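Local coordinates for L-fuculose phosphate aldolase (Streptococcus pneumoniae, PDB 4C24), which belongs to the class II aldolase and adducin family and carries a zinc ion on a mixed-sheet AraD-like fold, in an assembly of four subunits, at residues Q41-T46 against V61-N66; T102-L107 against Y181-Y186; C109-L114 against L157-I162. One frame throughout, in Å; residues are numbered along the deposited sequence.

Interaction 1: Q41-T46 against V61-N66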
# COMPACT_ATOMS: atom_id res chain seq x y z
N GLN A 41 5.03 3.62 -40.45
CA GLN A 41 4.77 2.19 -40.24
C GLN A 41 5.92 1.52 -39.47
O GLN A 41 6.40 0.45 -39.85
CB GLN A 41 4.48 1.49 -41.57
CG GLN A 41 3.24 2.02 -42.26
CD GLN A 41 1.96 1.47 -41.65
OE1 GLN A 41 1.76 0.25 -41.61
NE2 GLN A 41 1.10 2.35 -41.17
N LEU A 42 6.34 2.16 -38.39
CA LEU A 42 7.42 1.66 -37.55
C LEU A 42 6.91 1.57 -36.13
O LEU A 42 6.22 2.50 -35.66
CB LEU A 42 8.61 2.63 -37.56
CG LEU A 42 9.34 2.71 -38.90
CD1 LEU A 42 10.42 3.78 -38.79
CD2 LEU A 42 9.93 1.36 -39.26
N MET A 43 7.27 0.47 -35.45
CA MET A 43 7.06 0.38 -34.02
C MET A 43 8.35 0.67 -33.24
O MET A 43 9.38 0.10 -33.55
CB MET A 43 6.51 -1.03 -33.66
CG MET A 43 6.29 -1.21 -32.18
SD MET A 43 5.63 -2.84 -31.74
CE MET A 43 7.06 -3.88 -31.96
N ALA A 44 8.26 1.52 -32.22
CA ALA A 44 9.35 1.67 -31.28
C ALA A 44 8.95 0.98 -29.99
O ALA A 44 7.85 1.20 -29.49
CB ALA A 44 9.63 3.15 -31.04
N ILE A 45 9.84 0.16 -29.46
CA ILE A 45 9.49 -0.65 -28.29
C ILE A 45 10.64 -0.69 -27.29
O ILE A 45 11.81 -0.55 -27.65
CB ILE A 45 9.06 -2.06 -28.75
CG1 ILE A 45 8.45 -2.82 -27.58
CG2 ILE A 45 10.21 -2.83 -29.39
CD1 ILE A 45 7.61 -4.03 -27.98
N THR A 46 10.33 -0.85 -26.02
CA THR A 46 11.36 -1.02 -24.99
C THR A 46 12.16 -2.29 -25.17
O THR A 46 11.66 -3.25 -25.77
CB THR A 46 10.73 -0.92 -23.59
OG1 THR A 46 9.63 -1.85 -23.52
CG2 THR A 46 10.20 0.48 -23.36
N VAL A 61 14.22 -0.12 -29.32
CA VAL A 61 14.33 -0.87 -30.54
C VAL A 61 13.23 -0.43 -31.48
O VAL A 61 12.07 -0.25 -31.07
CB VAL A 61 14.24 -2.41 -30.30
CG1 VAL A 61 14.30 -3.14 -31.63
CG2 VAL A 61 15.35 -2.90 -29.39
N VAL A 62 13.59 -0.24 -32.75
CA VAL A 62 12.61 0.20 -33.73
C VAL A 62 12.49 -0.90 -34.77
O VAL A 62 13.48 -1.45 -35.24
CB VAL A 62 13.03 1.53 -34.41
CG1 VAL A 62 11.96 2.00 -35.40
CG2 VAL A 62 13.23 2.57 -33.32
N MET A 63 11.25 -1.26 -35.09
CA MET A 63 10.95 -2.36 -35.95
C MET A 63 9.99 -1.95 -37.04
O MET A 63 9.15 -1.10 -36.82
CB MET A 63 10.19 -3.36 -35.11
CG MET A 63 10.67 -4.77 -35.17
SD MET A 63 9.61 -5.53 -33.93
CE MET A 63 10.71 -5.46 -32.53
N ASP A 64 10.07 -2.59 -38.20
CA ASP A 64 9.06 -2.40 -39.24
C ASP A 64 7.83 -3.30 -38.98
O ASP A 64 7.81 -4.06 -38.02
CB ASP A 64 9.66 -2.56 -40.64
CG ASP A 64 9.89 -4.00 -41.06
OD1 ASP A 64 9.48 -4.96 -40.33
OD2 ASP A 64 10.46 -4.21 -42.16
N ILE A 65 6.83 -3.18 -39.83
CA ILE A 65 5.52 -3.81 -39.56
C ILE A 65 5.62 -5.33 -39.57
O ILE A 65 4.74 -6.00 -39.02
CB ILE A 65 4.42 -3.33 -40.53
CG1 ILE A 65 3.03 -3.70 -40.00
CG2 ILE A 65 4.61 -3.93 -41.93
CD1 ILE A 65 2.67 -2.99 -38.73
N ASN A 66 6.68 -5.87 -40.17
CA ASN A 66 6.90 -7.33 -40.17
C ASN A 66 7.90 -7.81 -39.11
O ASN A 66 8.32 -8.98 -39.09
CB ASN A 66 7.27 -7.78 -41.58
CG ASN A 66 6.11 -7.61 -42.52
OD1 ASN A 66 5.07 -8.24 -42.34
ND2 ASN A 66 6.26 -6.74 -43.51
O HOH W 1 6.88 -1.17 -41.91
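Strands 42-45 and 61-64 are antiparallel neighbours in the central sheet of the AraD-like fold, and Met43 with Met63 and Ile45 with Val61 form the hydrogen-bonded pairs between the two strands. In the first pair, Met43 N reaches Met63 O at 2.8 Å and Met63 N returns to Met43 O at 2.8 Å; Ile45 and Val61 exchange a similar couple. Between them, Ala44 faces Val62 in a non-hydrogen-bonded pair, its CA lying 3.3 Å from Val61 O in a CA-H...O contact.

On the face carrying the methionines, Ile45 CG2 lies 4.2 Å from Val61 CB, and helix 80-89 packs here through His83 and Tyr87. Met43 leaves the backbone with CG anti to its N (chi1 179°), then bends at chi3. Met63 is modelled in two conformers; in one, tentatively, its SD lies 3.6 Å from Met43 CE. On the other face Leu42, Ala44 and Val62 make aliphatic contacts, Leu42 CB resting 4.0 Å from Val62 CG1, with Asp64 also on this side.

Where the strands part, a water donates to Gln41 O and accepts from Ile65 N. Backbone polarity is thus paired along the strands and water-bridged at their end, while apolar Met43, Ile45, Val61 and Met63 line the face beneath the helix.

Interaction 2: T102-L107 against Y181-Y186. With SO4 (sulfate ion), chain D; SO4 (sulfate ion), chain B.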
# COMPACT_ATOMS: atom_id res chain seq x y z
N THR A 102 -1.21 -5.44 -10.03
CA THR A 102 -1.65 -6.30 -8.92
C THR A 102 -3.01 -6.96 -9.16
O THR A 102 -3.05 -8.16 -9.50
CB THR A 102 -1.63 -5.56 -7.59
OG1 THR A 102 -0.32 -5.02 -7.42
CG2 THR A 102 -1.95 -6.52 -6.43
N TYR A 103 -4.10 -6.22 -8.98
CA TYR A 103 -5.43 -6.87 -9.02
C TYR A 103 -5.85 -7.30 -10.39
O TYR A 103 -6.62 -8.28 -10.53
CB TYR A 103 -6.47 -6.02 -8.30
CG TYR A 103 -6.26 -6.00 -6.82
CD1 TYR A 103 -5.39 -5.09 -6.23
CD2 TYR A 103 -6.89 -6.93 -5.99
CE1 TYR A 103 -5.18 -5.08 -4.86
CE2 TYR A 103 -6.70 -6.93 -4.62
CZ TYR A 103 -5.82 -6.00 -4.05
OH TYR A 103 -5.63 -5.99 -2.68
N ALA A 104 -5.43 -6.60 -11.43
CA ALA A 104 -5.68 -7.04 -12.79
C ALA A 104 -5.03 -8.41 -13.00
O ALA A 104 -5.62 -9.27 -13.64
CB ALA A 104 -5.22 -6.00 -13.79
N THR A 105 -3.86 -8.62 -12.43
CA THR A 105 -3.16 -9.89 -12.58
C THR A 105 -3.82 -10.95 -11.71
O THR A 105 -3.88 -12.10 -12.13
CB THR A 105 -1.68 -9.73 -12.25
OG1 THR A 105 -1.15 -8.79 -13.17
CG2 THR A 105 -0.93 -11.05 -12.39
N VAL A 106 -4.32 -10.57 -10.53
CA VAL A 106 -5.18 -11.49 -9.73
C VAL A 106 -6.30 -12.06 -10.59
O VAL A 106 -6.50 -13.31 -10.66
CB VAL A 106 -5.74 -10.79 -8.49
CG1 VAL A 106 -6.84 -11.65 -7.83
CG2 VAL A 106 -4.60 -10.52 -7.55
N LEU A 107 -7.05 -11.17 -11.22
CA LEU A 107 -8.13 -11.63 -12.10
C LEU A 107 -7.58 -12.53 -13.21
O LEU A 107 -8.15 -13.55 -13.53
CB LEU A 107 -8.91 -10.46 -12.66
CG LEU A 107 -9.75 -9.75 -11.60
CD1 LEU A 107 -10.43 -8.55 -12.23
CD2 LEU A 107 -10.85 -10.70 -11.03
N TYR A 181 -7.32 -0.03 -11.16
CA TYR A 181 -8.16 0.47 -10.10
C TYR A 181 -9.48 -0.30 -10.09
O TYR A 181 -9.92 -0.72 -9.02
CB TYR A 181 -8.39 1.97 -10.29
CG TYR A 181 -9.42 2.57 -9.38
CD1 TYR A 181 -9.09 2.93 -8.09
CD2 TYR A 181 -10.73 2.79 -9.82
CE1 TYR A 181 -10.03 3.49 -7.23
CE2 TYR A 181 -11.69 3.34 -8.99
CZ TYR A 181 -11.34 3.70 -7.70
OH TYR A 181 -12.29 4.24 -6.87
N CYS A 182 -10.07 -0.45 -11.26
CA CYS A 182 -11.36 -1.15 -11.37
C CYS A 182 -11.18 -2.59 -10.94
O CYS A 182 -12.08 -3.15 -10.27
CB CYS A 182 -11.92 -1.08 -12.79
SG CYS A 182 -12.56 0.55 -13.19
N ALA A 183 -10.07 -3.22 -11.34
CA ALA A 183 -9.83 -4.62 -10.93
C ALA A 183 -9.77 -4.73 -9.43
O ALA A 183 -10.30 -5.66 -8.81
CB ALA A 183 -8.57 -5.18 -11.57
N LYS A 184 -9.06 -3.80 -8.82
CA LYS A 184 -8.93 -3.75 -7.38
C LYS A 184 -10.29 -3.58 -6.70
O LYS A 184 -10.60 -4.31 -5.76
CB LYS A 184 -7.93 -2.65 -6.96
CG LYS A 184 -7.72 -2.63 -5.45
CD LYS A 184 -6.62 -1.66 -5.09
CE LYS A 184 -6.38 -1.63 -3.60
NZ LYS A 184 -5.19 -0.76 -3.32
N ILE A 185 -11.09 -2.61 -7.15
CA ILE A 185 -12.41 -2.38 -6.57
C ILE A 185 -13.22 -3.67 -6.68
O ILE A 185 -13.87 -4.07 -5.71
CB ILE A 185 -13.14 -1.21 -7.25
CG1 ILE A 185 -12.40 0.13 -7.02
CG2 ILE A 185 -14.61 -1.12 -6.83
CD1 ILE A 185 -12.26 0.49 -5.57
N TYR A 186 -13.17 -4.28 -7.85
CA TYR A 186 -14.01 -5.49 -8.09
C TYR A 186 -13.58 -6.60 -7.16
O TYR A 186 -14.43 -7.29 -6.54
CB TYR A 186 -13.87 -5.92 -9.53
CG TYR A 186 -14.66 -7.16 -9.90
CD1 TYR A 186 -16.02 -7.19 -9.75
CD2 TYR A 186 -14.02 -8.26 -10.43
CE1 TYR A 186 -16.72 -8.31 -10.14
CE2 TYR A 186 -14.71 -9.40 -10.81
CZ TYR A 186 -16.06 -9.40 -10.67
OH TYR A 186 -16.76 -10.53 -11.04
S SO4 D . -1.80 -2.59 -4.25
O1 SO4 D . -0.97 -3.10 -5.36
O2 SO4 D . -1.06 -1.45 -3.66
O3 SO4 D . -3.06 -2.13 -4.85
O4 SO4 D . -2.03 -3.66 -3.26
S SO4 B . -5.17 1.16 -0.11
O1 SO4 B . -5.82 2.03 -1.10
O2 SO4 B . -3.75 1.60 -0.03
O3 SO4 B . -5.84 1.39 1.17
O4 SO4 B . -5.27 -0.25 -0.54
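Tyr103 lies against Lys184 where helix 103-110 crosses the long helix 169-192, a helix-helix packing in the AraD-like fold with segment axes 8.2 Å apart at 64°. The lysine is extended from end to end, with CG anti to the backbone N (chi1 -177°), and this carries its methylenes over one face of the phenol ring. Lys184 CG sits 3.8 Å from the Tyr103 ring centroid, a CH-pi contact displaced toward the CD1-CE1 rim.

The close approach of the helices rests on small residues. Ala183 points its methyl at the first turn of the other helix, with CB 3.4 Å from Ala104 N, and Glu180 takes the N-H groups of both Tyr103 and Ala104. One turn on, Leu107 and Tyr186 cross at about a right angle: Leu107 CD1 meets the ring at its edge, 4.0 Å from Tyr186 CD2.

Beyond the aromatic face, the lysine ammonium reaches two sulfate ions, probably from the crystallisation liquor. Lys184 of the second subunit and Lys184 of the third also bind sulfate here, so the site lies at a subunit junction. Lys184 NZ donates to O4 of the chain B sulfate at 2.8 Å and to O3 of the chain D sulfate at 3.0 Å, while Thr102 OG1 donates to O1 of the latter.

Interaction 3: C109-L114 against L157-I162. With ZN (zinc ion), chain C.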
# COMPACT_ATOMS: atom_id res chain seq x y z
N CYS A 109 -5.02 -14.47 -13.11
CA CYS A 109 -4.61 -15.77 -12.58
C CYS A 109 -5.79 -16.65 -12.21
O CYS A 109 -5.63 -17.86 -12.14
CB CYS A 109 -3.62 -15.63 -11.43
SG CYS A 109 -2.06 -14.88 -11.95
N LEU A 110 -6.92 -16.01 -11.95
CA LEU A 110 -8.20 -16.72 -11.77
C LEU A 110 -8.81 -17.01 -13.13
O LEU A 110 -9.79 -17.77 -13.22
CB LEU A 110 -9.17 -15.85 -10.99
CG LEU A 110 -8.81 -15.59 -9.54
CD1 LEU A 110 -9.45 -14.30 -9.06
CD2 LEU A 110 -9.18 -16.78 -8.66
N ARG A 111 -8.28 -16.39 -14.18
CA ARG A 111 -8.89 -16.39 -15.50
C ARG A 111 -10.36 -15.90 -15.45
O ARG A 111 -11.27 -16.49 -16.05
CB ARG A 111 -8.70 -17.75 -16.19
CG ARG A 111 -7.24 -18.16 -16.25
CD ARG A 111 -7.01 -19.44 -17.00
NE ARG A 111 -5.61 -19.82 -17.00
CZ ARG A 111 -5.13 -20.86 -17.68
NH1 ARG A 111 -5.96 -21.64 -18.37
NH2 ARG A 111 -3.84 -21.17 -17.62
N GLU A 112 -10.55 -14.80 -14.71
CA GLU A 112 -11.84 -14.17 -14.48
C GLU A 112 -11.86 -12.82 -15.15
O GLU A 112 -10.90 -12.06 -14.99
CB GLU A 112 -12.10 -13.97 -13.00
CG GLU A 112 -12.46 -15.24 -12.24
CD GLU A 112 -13.95 -15.57 -12.27
OE1 GLU A 112 -14.72 -14.85 -12.94
OE2 GLU A 112 -14.33 -16.57 -11.62
N PRO A 113 -12.90 -12.53 -15.92
CA PRO A 113 -13.02 -11.23 -16.56
C PRO A 113 -13.37 -10.11 -15.58
O PRO A 113 -13.78 -10.35 -14.44
CB PRO A 113 -14.13 -11.43 -17.57
CG PRO A 113 -15.03 -12.49 -16.93
CD PRO A 113 -14.10 -13.38 -16.16
N LEU A 114 -13.17 -8.87 -16.01
CA LEU A 114 -13.53 -7.73 -15.19
C LEU A 114 -14.78 -7.03 -15.72
O LEU A 114 -14.75 -6.46 -16.81
CB LEU A 114 -12.36 -6.73 -15.20
CG LEU A 114 -12.55 -5.38 -14.51
CD1 LEU A 114 -12.89 -5.51 -13.04
CD2 LEU A 114 -11.26 -4.58 -14.67
N LEU A 157 -4.13 -11.02 -19.50
CA LEU A 157 -3.36 -12.13 -20.03
C LEU A 157 -3.28 -13.17 -18.93
O LEU A 157 -2.74 -12.93 -17.85
CB LEU A 157 -1.95 -11.65 -20.39
CG LEU A 157 -1.93 -10.46 -21.34
CD1 LEU A 157 -0.48 -10.02 -21.53
CD2 LEU A 157 -2.63 -10.74 -22.67
N ALA A 158 -3.87 -14.34 -19.22
CA ALA A 158 -4.01 -15.36 -18.21
C ALA A 158 -2.70 -15.68 -17.47
O ALA A 158 -1.68 -15.96 -18.09
CB ALA A 158 -4.56 -16.62 -18.86
N ASN A 159 -2.74 -15.64 -16.14
CA ASN A 159 -1.59 -16.03 -15.32
C ASN A 159 -0.38 -15.15 -15.59
O ASN A 159 0.75 -15.58 -15.42
CB ASN A 159 -1.23 -17.51 -15.48
CG ASN A 159 -2.36 -18.41 -15.08
OD1 ASN A 159 -2.56 -18.71 -13.90
ND2 ASN A 159 -3.12 -18.81 -16.03
N HIS A 160 -0.66 -13.91 -15.98
CA HIS A 160 0.42 -13.07 -16.52
C HIS A 160 0.27 -11.60 -16.19
O HIS A 160 1.07 -11.07 -15.40
CB HIS A 160 0.52 -13.29 -18.02
CG HIS A 160 1.69 -12.63 -18.67
ND1 HIS A 160 2.23 -13.07 -19.85
CD2 HIS A 160 2.42 -11.54 -18.29
CE1 HIS A 160 3.25 -12.27 -20.18
NE2 HIS A 160 3.38 -11.34 -19.25
N GLY A 161 -0.72 -10.93 -16.75
CA GLY A 161 -0.84 -9.49 -16.53
C GLY A 161 -1.87 -8.83 -17.39
O GLY A 161 -2.92 -9.39 -17.66
N ILE A 162 -1.57 -7.62 -17.84
CA ILE A 162 -2.52 -6.83 -18.57
C ILE A 162 -1.83 -6.24 -19.80
O ILE A 162 -0.61 -6.02 -19.79
CB ILE A 162 -3.08 -5.69 -17.68
CG1 ILE A 162 -4.26 -4.96 -18.32
CG2 ILE A 162 -1.98 -4.69 -17.30
CD1 ILE A 162 -4.93 -3.95 -17.41
ZN ZN C . 4.69 -9.83 -19.17
O HOH W 2 6.25 -10.61 -20.33
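Cys109 and Arg111, at the C-terminal end of helix 103-110, pack on the loop Ala158-Asn159 that leads into the zinc ligand His160. The helix closes in a Schellman motif, with Arg111 as its C-prime residue at positive phi, and the turn there brings the arginine back over the loop. Its chain runs extended from CG to NE past Ala158, whose CB is 3.8 Å from Arg111 NE. The guanidinium presents its NE and NH2 edge to the Asn159 amide, the two planes 74° apart.

Cys109 has SG anti to the carbonyl carbon (chi1 -64°), which places the sulfur 3.6 Å from Asn159 CA, against the backbone rather than the amide. Asn159 has positive phi too, and the next two residues, His160 and Gly161, form a classic beta bulge opposite Leu157. His160 swings the other way from the helix, CG anti to its N (chi1 -173°), and its NE2 binds zinc at 2.0 Å beside His98, His100 and a water.

Through sulfur and aliphatic packing, with the guanidinium edge turned to the Asn159 side chain, the contact therefore joins a helix end to the backbone just before a metal ligand, whose own carbonyl, His160 O, is hydrogen-bonded to His118 of a neighbouring subunit.

How the interactions relate
Interaction 1 lies far from the others, its centre about 27 Å from that of interaction 3 and about 30 Å from that of interaction 2, on the opposite side of the chain's centre, though it and interaction 3 reach the same sheet. It is buried sheet pairing, held by backbone bonds, and the other protein chains of the assembly leave its two segments untouched. Interactions 2 and 3 share helix 103-110 and touch directly: Leu107 O lies 3.0 Å from Glu112 N, and Tyr186 CB packs on Leu114 CD1. Interaction 2 uses the helix's first turns, is only partly buried and ends in sulfate-bound charge; interaction 3 uses its last turn, is buried and meets the zinc-ligand loop. Both also border a second subunit.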